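Local coordinates for protein HTH-type transcriptional regulator AscG (Escherichia coli, PDB 3BRQ) that represses transcription of the cryptic asc operon by binding DNA in a sequence-specific manner, at residues H32-S37 with V251-T256; L24-T29 with M82-F87; F144-M149 with I177-W182; D122-S127 with R157-K162. One frame throughout, in Å; residues are numbered along the deposited sequence.

In the fold
Interaction 2 pairs two strands of the five-stranded parallel sheet of one lobe. Interaction 3 pairs two strands of the other lobe's sheet, and their centres lie about 21 Å apart. Interaction 1 sits where a strand of the second lobe hands over to helix 255-270; its centre is about 14 Å from that of interaction 2, and H32 and I34 touch T27 and Y84. Interaction 4 packs helices 123-136 and 152-167, its centre about 13 Å from that of interaction 3, where F144 stacks on Y161. Segments of 1 and 2 alternate along the chain, as do those of 3 and 4. Interactions 2 and 3 each hold a sheet within one lobe; interaction 1 ties a crossover to the first.

Interaction 1: H32-S37 with V251-T256; sequences HGIYFS and VKIPVT. With SO4 (sulfate ion), chain F.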
loop_
_atom_site.group_PDB
_atom_site.type_symbol
_atom_site.label_atom_id
_atom_site.label_comp_id
_atom_site.label_asym_id
_atom_site.label_seq_id
_atom_site.Cartn_x
_atom_site.Cartn_y
_atom_site.Cartn_z
ATOM N N HIS B 32 -0.293 7.131 -4.616
ATOM C CA HIS B 32 -1.116 8.250 -4.203
ATOM C C HIS B 32 -0.335 9.097 -3.210
ATOM O O HIS B 32 0.199 8.570 -2.232
ATOM C CB HIS B 32 -2.368 7.716 -3.496
ATOM C CG HIS B 32 -3.386 7.166 -4.426
ATOM N ND1 HIS B 32 -3.458 5.823 -4.752
ATOM C CD2 HIS B 32 -4.368 7.785 -5.136
ATOM C CE1 HIS B 32 -4.462 5.636 -5.594
ATOM N NE2 HIS B 32 -5.020 6.812 -5.848
ATOM N N GLY B 33 -0.322 10.407 -3.443
ATOM C CA GLY B 33 0.227 11.386 -2.521
ATOM C C GLY B 33 -0.340 11.312 -1.114
ATOM O O GLY B 33 0.397 11.553 -0.150
ATOM N N ILE B 34 -1.619 10.913 -0.967
ATOM C CA ILE B 34 -2.182 10.634 0.344
ATOM C C ILE B 34 -2.311 9.095 0.401
ATOM O O ILE B 34 -3.113 8.502 -0.329
ATOM C CB ILE B 34 -3.599 11.296 0.547
ATOM C CG1 ILE B 34 -3.633 12.791 0.143
ATOM C CG2 ILE B 34 -4.159 10.996 1.977
ATOM C CD1 ILE B 34 -2.580 13.677 0.787
ATOM N N TYR B 35 -1.520 8.437 1.232
ATOM C CA TYR B 35 -1.516 6.945 1.207
ATOM C C TYR B 35 -2.947 6.390 1.169
ATOM O O TYR B 35 -3.790 6.741 1.986
ATOM C CB TYR B 35 -0.711 6.376 2.384
ATOM C CG TYR B 35 -0.601 4.844 2.443
ATOM C CD1 TYR B 35 -0.688 4.053 1.301
ATOM C CD2 TYR B 35 -0.353 4.203 3.657
ATOM C CE1 TYR B 35 -0.566 2.637 1.368
ATOM C CE2 TYR B 35 -0.227 2.814 3.738
ATOM C CZ TYR B 35 -0.330 2.039 2.598
ATOM O OH TYR B 35 -0.200 0.667 2.714
ATOM N N PHE B 36 -3.239 5.571 0.170
ATOM C CA PHE B 36 -4.619 5.199 -0.105
ATOM C C PHE B 36 -5.175 4.183 0.934
ATOM O O PHE B 36 -6.302 4.321 1.412
ATOM C CB PHE B 36 -4.684 4.767 -1.579
ATOM C CG PHE B 36 -6.039 4.332 -2.088
ATOM C CD1 PHE B 36 -7.214 4.513 -1.358
ATOM C CD2 PHE B 36 -6.131 3.782 -3.369
ATOM C CE1 PHE B 36 -8.435 4.078 -1.852
ATOM C CE2 PHE B 36 -7.369 3.353 -3.895
ATOM C CZ PHE B 36 -8.521 3.508 -3.127
ATOM N N SER B 37 -4.414 3.185 1.328
ATOM C CA SER B 37 -5.038 2.229 2.254
ATOM C C SER B 37 -5.219 2.904 3.629
ATOM O O SER B 37 -6.241 2.684 4.294
ATOM C CB SER B 37 -4.238 0.951 2.346
ATOM O OG SER B 37 -3.039 1.251 2.985
ATOM N N VAL B 251 9.522 12.875 4.695
ATOM C CA VAL B 251 8.482 13.832 4.959
ATOM C C VAL B 251 7.163 13.107 5.288
ATOM O O VAL B 251 6.617 12.397 4.471
ATOM C CB VAL B 251 8.318 14.841 3.746
ATOM C CG1 VAL B 251 7.194 15.765 3.987
ATOM C CG2 VAL B 251 9.585 15.649 3.581
ATOM N N LYS B 252 6.649 13.313 6.504
ATOM C CA LYS B 252 5.380 12.745 6.904
ATOM C C LYS B 252 4.218 13.698 6.634
ATOM O O LYS B 252 4.270 14.873 7.012
ATOM C CB LYS B 252 5.392 12.359 8.388
ATOM C CG LYS B 252 4.129 11.608 8.842
ATOM C CD LYS B 252 4.323 11.198 10.284
ATOM C CE LYS B 252 3.288 10.148 10.693
ATOM N NZ LYS B 252 1.995 10.771 11.097
ATOM N N ILE B 253 3.204 13.161 5.955
ATOM C CA ILE B 253 1.949 13.853 5.636
ATOM C C ILE B 253 0.958 13.444 6.722
ATOM O O ILE B 253 0.861 12.259 7.051
ATOM C CB ILE B 253 1.426 13.471 4.179
ATOM C CG1 ILE B 253 2.552 13.618 3.123
ATOM C CG2 ILE B 253 0.152 14.265 3.744
ATOM C CD1 ILE B 253 3.175 15.044 2.950
ATOM N N PRO B 254 0.215 14.430 7.280
ATOM C CA PRO B 254 -0.809 14.166 8.276
ATOM C C PRO B 254 -2.071 13.542 7.638
ATOM O O PRO B 254 -3.179 14.076 7.755
ATOM C CB PRO B 254 -1.097 15.543 8.854
ATOM C CG PRO B 254 -0.791 16.505 7.721
ATOM C CD PRO B 254 0.314 15.874 6.935
ATOM N N VAL B 255 -1.892 12.408 6.978
ATOM C CA VAL B 255 -3.006 11.717 6.322
ATOM C C VAL B 255 -4.202 11.531 7.258
ATOM O O VAL B 255 -5.314 11.937 6.937
ATOM C CB VAL B 255 -2.551 10.319 5.737
ATOM C CG1 VAL B 255 -3.750 9.492 5.242
ATOM C CG2 VAL B 255 -1.595 10.523 4.626
ATOM N N THR B 256 -3.961 10.917 8.412
ATOM C CA THR B 256 -5.006 10.638 9.402
ATOM C C THR B 256 -5.845 11.858 9.795
ATOM O O THR B 256 -7.101 11.857 9.756
ATOM C CB THR B 256 -4.355 10.075 10.687
ATOM O OG1 THR B 256 -3.886 8.762 10.414
ATOM C CG2 THR B 256 -5.344 10.039 11.823
HETATM S S SO4 F . -1.638 12.348 -6.725
HETATM O O1 SO4 F . -1.309 13.720 -6.516
HETATM O O2 SO4 F . -2.819 12.266 -7.626
HETATM O O3 SO4 F . -0.481 11.592 -7.128
HETATM O O4 SO4 F . -1.908 11.790 -5.405
#
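I34 meets V255 and I253 with its two branches, and these three aliphatic side chains make up the tight part of the contact. Its methyl CG2 slides past the fork of V255, 3.6 Å from V255 CG1 and 3.7 Å from V255 CG2. The other branch, turned back to the side of its own main-chain nitrogen (chi1 -49°), ends in CD1, which meets I253 CG2 at 4.1 Å, the two side chains lying roughly perpendicular. Beta-branched residues suit this place, because each offers two methyl-bearing arms to neighbours on different sides. V255 CG2 also lies 4.0 Å from Y35 N, at the start of helix 36-49. P254 centres an inverse gamma turn, with V255 N bonded weakly to I253 O, and across this turn the side chains of I253 and V255 both head for I34.

The loose side is that of Y35, whose ring leads away from V255 to an exposed position. At the other end G33 gives its backbone N-H to O4 of a sulfate, probably from the crystallisation liquor, at 2.9 Å and 155°. A beta carbon on G33 would crowd that oxygen, so the absence of a side chain fits. The same ion is held by Y84, R86, S151 and T153, from both lobes. This is the two-lobed core of the LacI family: segment 251-256 is one of the crossovers between lobes, and the anion lies in the cleft, consistent with the effector pocket of relatives.

Interaction 2: L24-T29 with M82-F87; sequences LVVTNT and MIYPRF. With SO4 (sulfate ion), chain F.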
loop_
_atom_site.group_PDB
_atom_site.type_symbol
_atom_site.label_atom_id
_atom_site.label_comp_id
_atom_site.label_asym_id
_atom_site.label_seq_id
_atom_site.Cartn_x
_atom_site.Cartn_y
_atom_site.Cartn_z
ATOM N N LEU B 24 -16.936 7.738 -1.847
ATOM C CA LEU B 24 -15.538 8.104 -2.092
ATOM C C LEU B 24 -15.184 7.819 -3.547
ATOM O O LEU B 24 -15.517 6.744 -4.058
ATOM C CB LEU B 24 -14.601 7.279 -1.204
ATOM C CG LEU B 24 -14.390 7.715 0.246
ATOM C CD1 LEU B 24 -15.547 8.508 0.849
ATOM C CD2 LEU B 24 -14.026 6.492 1.121
ATOM N N VAL B 25 -14.508 8.771 -4.213
ATOM C CA VAL B 25 -14.055 8.549 -5.614
ATOM C C VAL B 25 -12.519 8.707 -5.567
ATOM O O VAL B 25 -12.033 9.743 -5.123
ATOM C CB VAL B 25 -14.621 9.610 -6.632
ATOM C CG1 VAL B 25 -13.989 9.388 -8.033
ATOM C CG2 VAL B 25 -16.084 9.441 -6.791
ATOM N N VAL B 26 -11.771 7.701 -5.999
ATOM C CA VAL B 26 -10.310 7.702 -5.945
ATOM C C VAL B 26 -9.789 7.084 -7.249
ATOM O O VAL B 26 -10.298 6.065 -7.721
ATOM C CB VAL B 26 -9.752 6.940 -4.747
ATOM C CG1 VAL B 26 -8.228 6.919 -4.750
ATOM C CG2 VAL B 26 -10.273 7.548 -3.434
ATOM N N THR B 27 -8.848 7.805 -7.880
ATOM C CA THR B 27 -8.222 7.381 -9.137
ATOM C C THR B 27 -7.399 6.088 -8.943
ATOM O O THR B 27 -6.743 5.879 -7.908
ATOM C CB THR B 27 -7.380 8.569 -9.747
ATOM O OG1 THR B 27 -8.225 9.745 -9.808
ATOM C CG2 THR B 27 -6.995 8.300 -11.177
ATOM N N ASN B 28 -7.397 5.242 -9.963
ATOM C CA ASN B 28 -6.658 3.983 -9.964
ATOM C C ASN B 28 -5.181 4.217 -10.357
ATOM O O ASN B 28 -4.722 3.850 -11.441
ATOM C CB ASN B 28 -7.347 3.003 -10.927
ATOM C CG ASN B 28 -6.699 1.621 -10.932
ATOM O OD1 ASN B 28 -6.435 1.065 -9.903
ATOM N ND2 ASN B 28 -6.423 1.096 -12.111
ATOM N N THR B 29 -4.445 4.864 -9.472
ATOM C CA THR B 29 -3.042 5.116 -9.743
ATOM C C THR B 29 -2.234 4.227 -8.834
ATOM O O THR B 29 -2.729 3.757 -7.807
ATOM C CB THR B 29 -2.671 6.567 -9.551
ATOM O OG1 THR B 29 -3.109 6.991 -8.258
ATOM C CG2 THR B 29 -3.353 7.443 -10.657
HETATM N N MSE B 82 -16.699 12.453 -1.197
HETATM C CA MSE B 82 -15.302 12.930 -1.097
HETATM C C MSE B 82 -14.630 12.557 -2.401
HETATM O O MSE B 82 -14.528 11.376 -2.708
HETATM C CB MSE B 82 -14.534 12.262 0.048
HETATM C CG MSE B 82 -13.034 12.788 0.140
HETATM SE SE MSE B 82 -11.814 11.526 0.930
HETATM C CE MSE B 82 -11.686 10.306 -0.638
ATOM N N ILE B 83 -14.160 13.551 -3.173
ATOM C CA ILE B 83 -13.412 13.219 -4.402
ATOM C C ILE B 83 -11.897 13.373 -4.140
ATOM O O ILE B 83 -11.462 14.384 -3.632
ATOM C CB ILE B 83 -13.935 14.006 -5.640
ATOM C CG1 ILE B 83 -13.006 13.896 -6.858
ATOM C CG2 ILE B 83 -14.079 15.478 -5.356
ATOM C CD1 ILE B 83 -13.122 12.527 -7.575
ATOM N N TYR B 84 -11.112 12.325 -4.405
ATOM C CA TYR B 84 -9.659 12.490 -4.462
ATOM C C TYR B 84 -9.135 12.323 -5.927
ATOM O O TYR B 84 -8.858 11.226 -6.363
ATOM C CB TYR B 84 -9.020 11.557 -3.437
ATOM C CG TYR B 84 -7.507 11.467 -3.439
ATOM C CD1 TYR B 84 -6.708 12.406 -4.112
ATOM C CD2 TYR B 84 -6.879 10.406 -2.768
ATOM C CE1 TYR B 84 -5.323 12.281 -4.143
ATOM C CE2 TYR B 84 -5.504 10.295 -2.753
ATOM C CZ TYR B 84 -4.740 11.255 -3.428
ATOM O OH TYR B 84 -3.379 11.101 -3.403
ATOM N N PRO B 85 -9.071 13.431 -6.707
ATOM C CA PRO B 85 -8.814 13.328 -8.117
ATOM C C PRO B 85 -7.343 13.583 -8.488
ATOM O O PRO B 85 -6.680 14.498 -7.922
ATOM C CB PRO B 85 -9.697 14.464 -8.682
ATOM C CG PRO B 85 -9.632 15.492 -7.675
ATOM C CD PRO B 85 -9.340 14.820 -6.338
ATOM N N ARG B 86 -6.827 12.804 -9.450
ATOM C CA ARG B 86 -5.541 13.128 -10.030
ATOM C C ARG B 86 -5.805 14.082 -11.183
ATOM O O ARG B 86 -5.107 15.100 -11.289
ATOM C CB ARG B 86 -4.783 11.889 -10.578
ATOM C CG ARG B 86 -3.464 12.296 -11.274
ATOM C CD ARG B 86 -2.455 11.215 -11.434
ATOM N NE ARG B 86 -1.842 10.780 -10.159
ATOM C CZ ARG B 86 -0.978 9.788 -10.121
ATOM N NH1 ARG B 86 -0.659 9.232 -11.289
ATOM N NH2 ARG B 86 -0.419 9.363 -8.964
ATOM N N PHE B 87 -6.795 13.779 -12.037
ATOM C CA PHE B 87 -6.894 14.450 -13.355
ATOM C C PHE B 87 -7.784 15.703 -13.459
ATOM O O PHE B 87 -7.473 16.614 -14.254
ATOM C CB PHE B 87 -7.230 13.435 -14.469
ATOM C CG PHE B 87 -6.206 12.335 -14.601
ATOM C CD1 PHE B 87 -5.024 12.545 -15.355
ATOM C CD2 PHE B 87 -6.368 11.136 -13.917
ATOM C CE1 PHE B 87 -4.063 11.555 -15.458
ATOM C CE2 PHE B 87 -5.397 10.120 -14.004
ATOM C CZ PHE B 87 -4.259 10.303 -14.747
HETATM S S SO4 F . -1.638 12.348 -6.725
HETATM O O1 SO4 F . -1.309 13.720 -6.516
HETATM O O2 SO4 F . -2.819 12.266 -7.626
HETATM O O3 SO4 F . -0.481 11.592 -7.128
HETATM O O4 SO4 F . -1.908 11.790 -5.405
HETATM O O HOH W 1 -6.855 9.642 -6.542
HETATM O O HOH W 2 -10.850 10.056 -8.200
#
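V25 and M82 belong to neighbouring parallel strands of one Rossmann-like lobe of the periplasmic-binding-protein fold. V25 N reaches M82 O at 3.0 Å, and Y84 N returns to V25 O at 2.8 Å. L24, V26, M82 (as selenomethionine) and Y84 face helix 36-49; V25 and I83, side by side and tightly packed, face helix 63-75. Beyond Y84 the strands part, and a water bridges T27 N and Y84 O.

There R86 sets out over the sheet's end. Its CB lies 3.6 Å from sulfate O2 and passes T27 OG1, a hydroxyl held mainly by E66. CG, also near O2, lies over the centre of the F87 ring, whose edge meets T27 CG2. CD skirts T29 CG2, and a bend (chi3 -70°) then lays one guanidinium face against that methyl, 3.3 Å from NH1. NE points almost straight (174°) at sulfate O2, 3.1 Å off, and NH2 gives to O3 at 2.9 Å. A leucine here would probably leave the sulfate without two of its donors and T29 CG2 without its flat neighbour. Y84 adds its phenol to the grip: Y84 OH donates to sulfate O4 at 2.6 Å.

Interaction 3: F144-M149 with I177-W182; sequences FLTGSM and IANGKW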
loop_
_atom_site.group_PDB
_atom_site.type_symbol
_atom_site.label_atom_id
_atom_site.label_comp_id
_atom_site.label_asym_id
_atom_site.label_seq_id
_atom_site.Cartn_x
_atom_site.Cartn_y
_atom_site.Cartn_z
ATOM N N PHE B 144 17.275 15.701 -7.563
ATOM C CA PHE B 144 15.873 15.554 -7.327
ATOM C C PHE B 144 15.307 14.461 -8.264
ATOM O O PHE B 144 15.502 14.491 -9.482
ATOM C CB PHE B 144 15.129 16.876 -7.558
ATOM C CG PHE B 144 13.715 16.866 -7.069
ATOM C CD1 PHE B 144 13.405 17.175 -5.709
ATOM C CD2 PHE B 144 12.664 16.569 -7.960
ATOM C CE1 PHE B 144 12.049 17.165 -5.265
ATOM C CE2 PHE B 144 11.319 16.588 -7.530
ATOM C CZ PHE B 144 11.006 16.910 -6.180
ATOM N N LEU B 145 14.664 13.468 -7.644
ATOM C CA LEU B 145 13.884 12.470 -8.351
ATOM C C LEU B 145 12.375 12.757 -8.340
ATOM O O LEU B 145 11.722 12.704 -7.295
ATOM C CB LEU B 145 14.110 11.094 -7.718
ATOM C CG LEU B 145 15.195 10.137 -8.221
ATOM C CD1 LEU B 145 16.466 10.844 -8.429
ATOM C CD2 LEU B 145 15.381 8.981 -7.211
ATOM N N THR B 146 11.817 13.019 -9.513
ATOM C CA THR B 146 10.384 13.294 -9.624
ATOM C C THR B 146 9.517 12.067 -9.632
ATOM O O THR B 146 9.982 10.938 -9.843
ATOM C CB THR B 146 10.051 14.168 -10.903
ATOM O OG1 THR B 146 9.910 13.315 -12.053
ATOM C CG2 THR B 146 11.207 15.086 -11.181
ATOM N N GLY B 147 8.247 12.271 -9.328
ATOM C CA GLY B 147 7.243 11.228 -9.570
ATOM C C GLY B 147 6.695 11.376 -10.963
ATOM O O GLY B 147 7.232 12.196 -11.764
ATOM N N SER B 148 5.570 10.690 -11.249
ATOM C CA SER B 148 4.988 10.769 -12.578
ATOM C C SER B 148 4.555 12.208 -12.972
ATOM O O SER B 148 4.147 13.015 -12.131
ATOM C CB SER B 148 3.811 9.830 -12.713
ATOM O OG SER B 148 2.813 10.164 -11.779
HETATM N N MSE B 149 4.619 12.560 -14.244
HETATM C CA MSE B 149 4.381 14.001 -14.500
HETATM C C MSE B 149 2.876 14.410 -14.594
HETATM O O MSE B 149 2.531 15.608 -14.743
HETATM C CB MSE B 149 5.269 14.534 -15.607
HETATM C CG MSE B 149 6.803 14.674 -15.149
HETATM SE SE MSE B 149 7.132 15.358 -13.287
HETATM C CE MSE B 149 6.560 17.182 -13.663
ATOM N N ILE B 177 18.037 16.747 -12.111
ATOM C CA ILE B 177 16.651 16.271 -11.948
ATOM C C ILE B 177 16.480 15.033 -12.812
ATOM O O ILE B 177 16.747 15.063 -14.030
ATOM C CB ILE B 177 15.601 17.341 -12.400
ATOM C CG1 ILE B 177 15.675 18.605 -11.486
ATOM C CG2 ILE B 177 14.195 16.733 -12.352
ATOM C CD1 ILE B 177 15.101 19.881 -12.125
ATOM N N ALA B 178 16.026 13.961 -12.200
ATOM C CA ALA B 178 15.815 12.694 -12.905
ATOM C C ALA B 178 14.310 12.406 -12.818
ATOM O O ALA B 178 13.738 12.424 -11.712
ATOM C CB ALA B 178 16.605 11.585 -12.196
ATOM N N ASN B 179 13.651 12.164 -13.955
ATOM C CA ASN B 179 12.209 11.894 -13.958
ATOM C C ASN B 179 11.978 10.424 -13.564
ATOM O O ASN B 179 12.650 9.531 -14.080
ATOM C CB ASN B 179 11.595 12.167 -15.321
ATOM C CG ASN B 179 11.711 13.635 -15.745
ATOM O OD1 ASN B 179 11.911 13.916 -16.921
ATOM N ND2 ASN B 179 11.565 14.571 -14.794
ATOM N N GLY B 180 11.105 10.190 -12.605
ATOM C CA GLY B 180 10.901 8.860 -12.021
ATOM C C GLY B 180 9.417 8.531 -12.119
ATOM O O GLY B 180 8.620 9.311 -12.693
ATOM N N LYS B 181 9.028 7.383 -11.577
ATOM C CA LYS B 181 7.668 6.854 -11.799
ATOM C C LYS B 181 7.094 6.294 -10.516
ATOM O O LYS B 181 6.109 5.571 -10.595
ATOM C CB LYS B 181 7.626 5.714 -12.820
ATOM C CG LYS B 181 8.637 5.727 -13.928
ATOM C CD LYS B 181 8.115 5.112 -15.224
ATOM C CE LYS B 181 7.792 6.246 -16.261
ATOM N NZ LYS B 181 7.712 5.717 -17.674
ATOM N N TRP B 182 7.695 6.657 -9.364
ATOM C CA TRP B 182 7.226 6.335 -8.025
ATOM C C TRP B 182 7.609 4.900 -7.618
ATOM O O TRP B 182 7.433 4.539 -6.470
ATOM C CB TRP B 182 5.690 6.477 -7.826
ATOM C CG TRP B 182 4.998 7.781 -8.171
ATOM C CD1 TRP B 182 4.102 7.973 -9.190
ATOM C CD2 TRP B 182 5.080 9.029 -7.481
ATOM N NE1 TRP B 182 3.628 9.251 -9.174
ATOM C CE2 TRP B 182 4.197 9.925 -8.126
ATOM C CE3 TRP B 182 5.811 9.483 -6.390
ATOM C CZ2 TRP B 182 4.029 11.245 -7.716
ATOM C CZ3 TRP B 182 5.634 10.776 -5.968
ATOM C CH2 TRP B 182 4.764 11.656 -6.628
#
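F144 and A178 lie on the two parallel strands of a beta-alpha-beta unit, joined through helix 152-167; strand 177-178 is at the margin of its sheet within the chain. Backbone bonds come first: A178 N gives to F144 O at 2.8 Å and T146 N to A178 O at 3.0 Å.

Apolar contacts lie on both faces. L145 CD1 meets A178 CB at 3.8 Å on the side of helix 184-197, while F144 and I177 point to helix 152-167. T146 turns its methyl CG2 across I177 CG2, 3.6 Å away, and this methyl also stands at the edge of the F144 ring.

Side-chain polar bonds gather on the hydroxyl of T146. With chi1 at 85°, OG1 is tucked in over its own main chain; it donates to G147 O at 2.9 Å and accepts weakly from N179 ND2 and G180 N. A hydroxyl that can give one bond and take others suits this spot.

The last group belongs to the indole of W182, which makes one CH-pi contact and one hydrogen bond. G147 CA sits 3.5 Å above the centre of the six-membered ring, with no room for a beta carbon. Alongside, W182 NE1 donates to S148 OG, itself bonded to D150, at 2.9 Å, with the oxygen 25° out of the indole plane.

Interaction 4: D122-S127 with R157-K162; sequences DHKQTS and RLAGYK
The imidazole of H123 and the guanidinium of R157 stand nearly perpendicular, their planes 89° apart, with R157 NH2 oblique to the ring at 3.7 Å from H123 ND1. At the ring's edge and in its plane lies a water, 3.0 Å from ND1. It accepts from R157 NH2, also at 3.0 Å, and donates to T126 OG1. Both groups reach further: H123 NE2 is bonded to N108, and R157 NH1 to Y31 OH.

The axes of 123-127 and 157-162 cross at -42° and come within 7.0 Å. Such nearness rests on G160, since a beta carbon there would run into K124 O and S127 CB; instead G160 CA offers a C-H to K124 O. The long arm of K124 lies along the outer margin, its CE against A159 CB.

S127 supplies the direct hydrogen bond. A chi1 of -177° swings OG away from its own N and across to R157 O at 2.7 Å, in the carbonyl plane on a lone pair. An alanine in its place would probably leave that lone pair without its donor and open a small gap between the helices. R157 O keeps its helical bond from Y161 N as well, so a buried carbonyl serves two donors. Small residues thus let the backbones touch, while the water lets imidazole and guanidinium share a partner; the arginine's charge would be expected to disfavour protonation of H123.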
loop_
_atom_site.group_PDB
_atom_site.type_symbol
_atom_site.label_atom_id
_atom_site.label_comp_id
_atom_site.label_asym_id
_atom_site.label_seq_id
_atom_site.Cartn_x
_atom_site.Cartn_y
_atom_site.Cartn_z
ATOM N N ASP B 122 -0.038 21.459 1.714
ATOM C CA ASP B 122 0.758 22.274 0.802
ATOM C C ASP B 122 2.026 21.480 0.496
ATOM O O ASP B 122 3.025 21.684 1.130
ATOM C CB ASP B 122 1.107 23.632 1.435
ATOM C CG ASP B 122 1.673 24.601 0.426
ATOM O OD1 ASP B 122 2.239 24.168 -0.605
ATOM O OD2 ASP B 122 1.552 25.821 0.665
ATOM N N HIS B 123 1.947 20.533 -0.443
ATOM C CA HIS B 123 3.093 19.723 -0.896
ATOM C C HIS B 123 4.254 20.548 -1.424
ATOM O O HIS B 123 5.435 20.246 -1.198
ATOM C CB HIS B 123 2.662 18.777 -2.024
ATOM C CG HIS B 123 1.646 17.757 -1.615
ATOM N ND1 HIS B 123 1.863 16.854 -0.589
ATOM C CD2 HIS B 123 0.417 17.477 -2.117
ATOM C CE1 HIS B 123 0.813 16.062 -0.488
ATOM N NE2 HIS B 123 -0.076 16.419 -1.401
ATOM N N LYS B 124 3.942 21.593 -2.168
ATOM C CA LYS B 124 5.001 22.486 -2.568
ATOM C C LYS B 124 5.821 23.012 -1.374
ATOM O O LYS B 124 7.063 22.887 -1.350
ATOM C CB LYS B 124 4.465 23.612 -3.426
ATOM C CG LYS B 124 5.580 24.476 -3.969
ATOM C CD LYS B 124 4.981 25.730 -4.585
ATOM C CE LYS B 124 5.969 26.229 -5.576
ATOM N NZ LYS B 124 5.951 27.705 -5.839
ATOM N N GLN B 125 5.138 23.551 -0.375
ATOM C CA GLN B 125 5.825 24.059 0.820
ATOM C C GLN B 125 6.621 22.991 1.543
ATOM O O GLN B 125 7.780 23.247 1.936
ATOM C CB GLN B 125 4.843 24.691 1.815
ATOM C CG GLN B 125 5.542 25.526 2.944
ATOM C CD GLN B 125 6.344 26.716 2.413
ATOM O OE1 GLN B 125 5.838 27.498 1.607
ATOM N NE2 GLN B 125 7.608 26.847 2.849
ATOM N N THR B 126 6.038 21.785 1.673
ATOM C CA THR B 126 6.769 20.696 2.355
ATOM C C THR B 126 8.034 20.395 1.629
ATOM O O THR B 126 9.045 20.088 2.252
ATOM C CB THR B 126 5.964 19.411 2.435
ATOM O OG1 THR B 126 5.743 18.932 1.102
ATOM C CG2 THR B 126 4.623 19.687 3.041
ATOM N N SER B 127 8.000 20.449 0.285
ATOM C CA SER B 127 9.214 20.125 -0.449
ATOM C C SER B 127 10.216 21.255 -0.264
ATOM O O SER B 127 11.405 21.013 0.002
ATOM C CB SER B 127 8.887 19.913 -1.927
ATOM O OG SER B 127 10.041 19.531 -2.632
ATOM N N ARG B 157 5.829 19.041 -5.569
ATOM C CA ARG B 157 7.124 18.753 -4.940
ATOM C C ARG B 157 8.298 19.271 -5.777
ATOM O O ARG B 157 9.316 19.753 -5.263
ATOM C CB ARG B 157 7.271 17.231 -4.635
ATOM C CG ARG B 157 6.264 16.810 -3.556
ATOM C CD ARG B 157 6.381 15.256 -3.147
ATOM N NE ARG B 157 5.397 15.050 -2.101
ATOM C CZ ARG B 157 4.879 13.869 -1.759
ATOM N NH1 ARG B 157 5.172 12.772 -2.474
ATOM N NH2 ARG B 157 3.999 13.828 -0.767
ATOM N N LEU B 158 8.190 19.088 -7.079
ATOM C CA LEU B 158 9.240 19.521 -7.955
ATOM C C LEU B 158 9.304 21.038 -7.908
ATOM O O LEU B 158 10.389 21.590 -7.847
ATOM C CB LEU B 158 8.987 19.036 -9.399
ATOM C CG LEU B 158 9.932 19.492 -10.524
ATOM C CD1 LEU B 158 11.402 19.212 -10.218
ATOM C CD2 LEU B 158 9.574 18.774 -11.850
ATOM N N ALA B 159 8.165 21.679 -7.959
ATOM C CA ALA B 159 8.098 23.171 -7.911
ATOM C C ALA B 159 8.746 23.682 -6.601
ATOM O O ALA B 159 9.443 24.668 -6.611
ATOM C CB ALA B 159 6.640 23.607 -7.982
ATOM N N GLY B 160 8.571 22.938 -5.494
ATOM C CA GLY B 160 9.122 23.349 -4.202
ATOM C C GLY B 160 10.633 23.196 -4.172
ATOM O O GLY B 160 11.320 23.994 -3.574
ATOM N N TYR B 161 11.153 22.122 -4.769
ATOM C CA TYR B 161 12.572 22.031 -5.051
ATOM C C TYR B 161 13.112 23.246 -5.863
ATOM O O TYR B 161 14.097 23.837 -5.455
ATOM C CB TYR B 161 12.850 20.706 -5.760
ATOM C CG TYR B 161 14.235 20.561 -6.363
ATOM C CD1 TYR B 161 15.344 20.247 -5.559
ATOM C CD2 TYR B 161 14.435 20.715 -7.732
ATOM C CE1 TYR B 161 16.629 20.084 -6.126
ATOM C CE2 TYR B 161 15.711 20.539 -8.311
ATOM C CZ TYR B 161 16.794 20.253 -7.506
ATOM O OH TYR B 161 18.047 20.073 -8.061
ATOM N N LYS B 162 12.564 23.561 -7.022
ATOM C CA LYS B 162 13.122 24.667 -7.830
ATOM C C LYS B 162 13.030 25.981 -7.047
ATOM O O LYS B 162 13.970 26.801 -7.076
ATOM C CB LYS B 162 12.355 24.814 -9.155
ATOM C CG LYS B 162 12.481 23.547 -10.055
ATOM C CD LYS B 162 11.612 23.663 -11.290
ATOM C CE LYS B 162 12.084 22.762 -12.446
ATOM N NZ LYS B 162 10.995 22.720 -13.504
HETATM O O HOH W 3 4.597 16.519 0.506
#